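Long-range contact in ORF10 (PDB 6RIW), which is the ketosynthase-chain length factor didomain piece of a polyunsaturated fatty acid synthase subunit, and probably takes part in 3-oxoacyl-ACP synthesis during chain elongation: residues A758-S769 and H879-Q890. Residues are numbered along the deposited sequence; the frame is centred on the assembly and turned at random.
Sequences AEQVYARIDAVS and HLILSSSAQAHQ
Y762 and H889 lie ring over ring in an offset stack, centroids 3.9 Å apart and planes 16° from parallel, at one end of the antiparallel pairing of 758-769 with 879-890, in the second ketosynthase-like (thiolase-fold) unit. H889 CB also sits over the tyrosine face as a CH-pi contact. H889 ND1 donates an almost straight 2.7 Å bond to Q760 O, since chi1 of 166° swings the imidazole away from its backbone N and over the tyrosine; the oxygen lies in the imidazole plane, but the donor above the carbonyl plane. D567 bonds to Y762 OH through OD2 and to H889 NE2 through OD1; with ND1 also donating, the imidazole is probably cationic, facing the carboxylate. A leucine in place of Y762 would probably leave the imidazole without its stacking partner and D567 OD2 without this hydroxyl.

Nearby, Q890 N bonds to E759 O, and one water joins A758 O to S885 OG and Q887 N, tying the 3-10 turn to the loop.

Further along, R764 and S883 form a hydrogen-bonded pair. A classic bulge follows: D766 and A767 both face I881, whose O takes a 2.8 Å bond from D766 N and only a weak one from A767 N. On one face of the pair, I765 lies alongside L882, and V768 CG2 packs on L880 CG at 3.6 Å. Strands 469-478 and 865-870 continue the sheet outward on the two sides. The bulge turns D766 toward the partner strand, and S883 OG donates to D766 OD2 over 2.8 Å, meeting that oxygen from above the carboxylate plane.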
loop_
_atom_site.group_PDB
_atom_site.type_symbol
_atom_site.label_atom_id
_atom_site.label_comp_id
_atom_site.label_asym_id
_atom_site.label_seq_id
_atom_site.Cartn_x
_atom_site.Cartn_y
_atom_site.Cartn_z
ATOM N N ALA A 758 18.367 -8.895 -28.858
ATOM C CA ALA A 758 18.566 -7.487 -29.192
ATOM C C ALA A 758 17.285 -6.838 -29.700
ATOM O O ALA A 758 16.994 -5.687 -29.358
ATOM C CB ALA A 758 19.693 -7.341 -30.220
ATOM N N GLU A 759 16.482 -7.563 -30.477
ATOM C CA GLU A 759 15.317 -6.907 -31.064
ATOM C C GLU A 759 14.184 -6.690 -30.065
ATOM O O GLU A 759 13.174 -6.110 -30.446
ATOM C CB GLU A 759 14.792 -7.694 -32.269
ATOM C CG GLU A 759 14.150 -9.041 -31.933
ATOM C CD GLU A 759 15.178 -10.097 -31.508
ATOM O OE1 GLU A 759 16.405 -9.927 -31.775
ATOM O OE2 GLU A 759 14.757 -11.096 -30.893
ATOM N N GLN A 760 14.336 -7.120 -28.814
ATOM C CA GLN A 760 13.346 -6.860 -27.776
ATOM C C GLN A 760 13.550 -5.538 -27.053
ATOM O O GLN A 760 12.621 -5.072 -26.393
ATOM C CB GLN A 760 13.404 -7.945 -26.701
ATOM C CG GLN A 760 13.116 -9.345 -27.181
ATOM C CD GLN A 760 12.966 -10.261 -26.006
ATOM O OE1 GLN A 760 13.957 -10.776 -25.474
ATOM N NE2 GLN A 760 11.726 -10.432 -25.550
ATOM N N VAL A 761 14.750 -4.970 -27.090
ATOM C CA VAL A 761 15.186 -4.030 -26.066
ATOM C C VAL A 761 14.892 -2.598 -26.504
ATOM O O VAL A 761 15.358 -2.152 -27.557
ATOM C CB VAL A 761 16.677 -4.210 -25.756
ATOM C CG1 VAL A 761 17.117 -3.196 -24.719
ATOM C CG2 VAL A 761 16.917 -5.635 -25.270
ATOM N N TYR A 762 14.104 -1.881 -25.696
ATOM C CA TYR A 762 13.992 -0.439 -25.884
ATOM C C TYR A 762 15.270 0.249 -25.445
ATOM O O TYR A 762 15.907 0.966 -26.225
ATOM C CB TYR A 762 12.801 0.122 -25.101
ATOM C CG TYR A 762 11.426 -0.173 -25.671
ATOM C CD1 TYR A 762 10.868 0.649 -26.639
ATOM C CD2 TYR A 762 10.680 -1.259 -25.212
ATOM C CE1 TYR A 762 9.596 0.409 -27.147
ATOM C CE2 TYR A 762 9.404 -1.512 -25.702
ATOM C CZ TYR A 762 8.867 -0.664 -26.672
ATOM O OH TYR A 762 7.623 -0.931 -27.167
ATOM N N ALA A 763 15.658 0.037 -24.184
ATOM C CA ALA A 763 16.808 0.653 -23.544
ATOM C C ALA A 763 17.140 -0.210 -22.338
ATOM O O ALA A 763 16.342 -1.056 -21.932
ATOM C CB ALA A 763 16.502 2.106 -23.116
ATOM N N ARG A 764 18.335 -0.024 -21.790
ATOM C CA ARG A 764 18.742 -0.719 -20.582
ATOM C C ARG A 764 18.743 0.248 -19.413
ATOM O O ARG A 764 19.150 1.402 -19.561
ATOM C CB ARG A 764 20.136 -1.325 -20.740
ATOM C CG ARG A 764 20.071 -2.679 -21.380
ATOM C CD ARG A 764 21.443 -3.292 -21.600
ATOM N NE ARG A 764 21.194 -4.447 -22.450
ATOM C CZ ARG A 764 21.204 -4.403 -23.776
ATOM N NH1 ARG A 764 20.929 -5.498 -24.467
ATOM N NH2 ARG A 764 21.529 -3.273 -24.398
ATOM N N ILE A 765 18.322 -0.229 -18.243
ATOM C CA ILE A 765 18.564 0.490 -16.994
ATOM C C ILE A 765 19.911 0.007 -16.457
ATOM O O ILE A 765 20.034 -1.106 -15.936
ATOM C CB ILE A 765 17.443 0.286 -15.970
ATOM C CG1 ILE A 765 16.089 0.624 -16.593
ATOM C CG2 ILE A 765 17.711 1.188 -14.770
ATOM C CD1 ILE A 765 14.860 0.390 -15.653
ATOM N N ASP A 766 20.931 0.856 -16.574
ATOM C CA ASP A 766 22.270 0.448 -16.163
ATOM C C ASP A 766 22.487 0.606 -14.664
ATOM O O ASP A 766 23.325 -0.093 -14.087
ATOM C CB ASP A 766 23.325 1.252 -16.921
ATOM C CG ASP A 766 23.527 0.752 -18.345
ATOM O OD1 ASP A 766 23.249 -0.438 -18.615
ATOM O OD2 ASP A 766 23.957 1.556 -19.201
ATOM N N ALA A 767 21.757 1.512 -14.013
ATOM C CA ALA A 767 21.966 1.709 -12.593
ATOM C C ALA A 767 20.782 2.460 -12.012
ATOM O O ALA A 767 20.207 3.325 -12.674
ATOM C CB ALA A 767 23.251 2.506 -12.321
ATOM N N VAL A 768 20.438 2.128 -10.777
ATOM C CA VAL A 768 19.574 2.972 -9.952
ATOM C C VAL A 768 20.229 3.058 -8.582
ATOM O O VAL A 768 20.630 2.036 -8.016
ATOM C CB VAL A 768 18.128 2.439 -9.862
ATOM C CG1 VAL A 768 18.076 1.052 -9.219
ATOM C CG2 VAL A 768 17.226 3.446 -9.096
ATOM N N SER A 769 20.401 4.274 -8.078
ATOM C CA SER A 769 21.047 4.494 -6.795
ATOM C C SER A 769 20.244 5.514 -6.010
ATOM O O SER A 769 19.541 6.334 -6.595
ATOM C CB SER A 769 22.479 5.005 -6.959
ATOM O OG SER A 769 23.267 4.015 -7.595
ATOM N N HIS A 879 18.705 8.335 -8.426
ATOM C CA HIS A 879 19.370 8.690 -9.676
ATOM C C HIS A 879 19.546 7.438 -10.523
ATOM O O HIS A 879 20.013 6.406 -10.020
ATOM C CB HIS A 879 20.728 9.353 -9.405
ATOM C CG HIS A 879 21.134 10.361 -10.442
ATOM N ND1 HIS A 879 20.644 11.655 -10.470
ATOM C CD2 HIS A 879 22.007 10.266 -11.475
ATOM C CE1 HIS A 879 21.190 12.303 -11.488
ATOM N NE2 HIS A 879 22.025 11.484 -12.111
ATOM N N LEU A 880 19.167 7.525 -11.797
ATOM C CA LEU A 880 19.215 6.374 -12.691
ATOM C C LEU A 880 20.030 6.719 -13.923
ATOM O O LEU A 880 20.024 7.865 -14.384
ATOM C CB LEU A 880 17.823 5.939 -13.158
ATOM C CG LEU A 880 16.862 5.407 -12.108
ATOM C CD1 LEU A 880 16.174 6.555 -11.403
ATOM C CD2 LEU A 880 15.811 4.513 -12.789
ATOM N N ILE A 881 20.696 5.712 -14.474
ATOM C CA ILE A 881 21.358 5.829 -15.774
ATOM C C ILE A 881 20.716 4.816 -16.708
ATOM O O ILE A 881 20.690 3.621 -16.401
ATOM C CB ILE A 881 22.874 5.569 -15.684
ATOM C CG1 ILE A 881 23.560 6.529 -14.703
ATOM C CG2 ILE A 881 23.475 5.628 -17.081
ATOM C CD1 ILE A 881 23.447 8.030 -15.107
ATOM N N LEU A 882 20.196 5.286 -17.838
ATOM C CA LEU A 882 19.655 4.420 -18.874
ATOM C C LEU A 882 20.522 4.560 -20.117
ATOM O O LEU A 882 21.119 5.617 -20.347
ATOM C CB LEU A 882 18.210 4.795 -19.228
ATOM C CG LEU A 882 17.128 4.180 -18.340
ATOM C CD1 LEU A 882 17.212 4.753 -16.906
ATOM C CD2 LEU A 882 15.758 4.412 -18.963
ATOM N N SER A 883 20.580 3.505 -20.932
ATOM C CA SER A 883 21.468 3.551 -22.091
ATOM C C SER A 883 20.775 2.945 -23.300
ATOM O O SER A 883 19.903 2.081 -23.170
ATOM C CB SER A 883 22.805 2.850 -21.778
ATOM O OG SER A 883 22.626 1.449 -21.692
ATOM N N SER A 884 21.139 3.441 -24.484
ATOM C CA SER A 884 20.576 2.914 -25.709
ATOM C C SER A 884 21.144 1.529 -25.994
ATOM O O SER A 884 22.191 1.137 -25.475
ATOM C CB SER A 884 20.856 3.857 -26.886
ATOM O OG SER A 884 22.246 4.088 -27.010
ATOM N N SER A 885 20.445 0.804 -26.848
ATOM C CA SER A 885 20.805 -0.560 -27.206
ATOM C C SER A 885 21.066 -0.645 -28.708
ATOM O O SER A 885 20.940 0.345 -29.445
ATOM C CB SER A 885 19.703 -1.523 -26.789
ATOM O OG SER A 885 18.585 -1.369 -27.633
ATOM N N ALA A 886 21.384 -1.866 -29.159
ATOM C CA ALA A 886 21.876 -2.073 -30.519
ATOM C C ALA A 886 20.787 -1.889 -31.563
ATOM O O ALA A 886 21.056 -1.352 -32.643
ATOM C CB ALA A 886 22.498 -3.474 -30.647
ATOM N N GLN A 887 19.566 -2.361 -31.288
ATOM C CA GLN A 887 18.470 -2.349 -32.245
ATOM C C GLN A 887 17.281 -1.611 -31.650
ATOM O O GLN A 887 17.141 -1.536 -30.429
ATOM C CB GLN A 887 17.982 -3.768 -32.596
ATOM C CG GLN A 887 19.034 -4.795 -32.945
ATOM C CD GLN A 887 18.423 -6.057 -33.579
ATOM O OE1 GLN A 887 17.265 -6.050 -34.026
ATOM N NE2 GLN A 887 19.184 -7.159 -33.574
ATOM N N ALA A 888 16.393 -1.128 -32.521
ATOM C CA ALA A 888 15.091 -0.657 -32.068
ATOM C C ALA A 888 14.217 -1.851 -31.703
ATOM O O ALA A 888 14.299 -2.911 -32.329
ATOM C CB ALA A 888 14.409 0.190 -33.146
ATOM N N HIS A 889 13.416 -1.685 -30.648
ATOM C CA HIS A 889 12.471 -2.706 -30.225
ATOM C C HIS A 889 11.503 -3.046 -31.346
ATOM O O HIS A 889 10.956 -2.158 -31.995
ATOM C CB HIS A 889 11.689 -2.194 -29.004
ATOM C CG HIS A 889 10.471 -2.991 -28.670
ATOM N ND1 HIS A 889 10.504 -4.065 -27.810
ATOM C CD2 HIS A 889 9.166 -2.810 -28.996
ATOM C CE1 HIS A 889 9.278 -4.537 -27.647
ATOM N NE2 HIS A 889 8.450 -3.800 -28.364
ATOM N N GLN A 890 11.255 -4.339 -31.539
ATOM C CA GLN A 890 10.367 -4.817 -32.590
ATOM C C GLN A 890 8.979 -5.061 -32.009
ATOM O O GLN A 890 8.832 -5.793 -31.022
ATOM C CB GLN A 890 10.925 -6.095 -33.216
ATOM C CG GLN A 890 10.025 -6.737 -34.263
ATOM C CD GLN A 890 10.810 -7.667 -35.190
ATOM O OE1 GLN A 890 11.656 -8.441 -34.738
ATOM N NE2 GLN A 890 10.531 -7.587 -36.487
HETATM O O HOH W 1 18.894 -3.840 -28.892
HETATM O O HOH W 2 10.273 -7.587 -29.487
#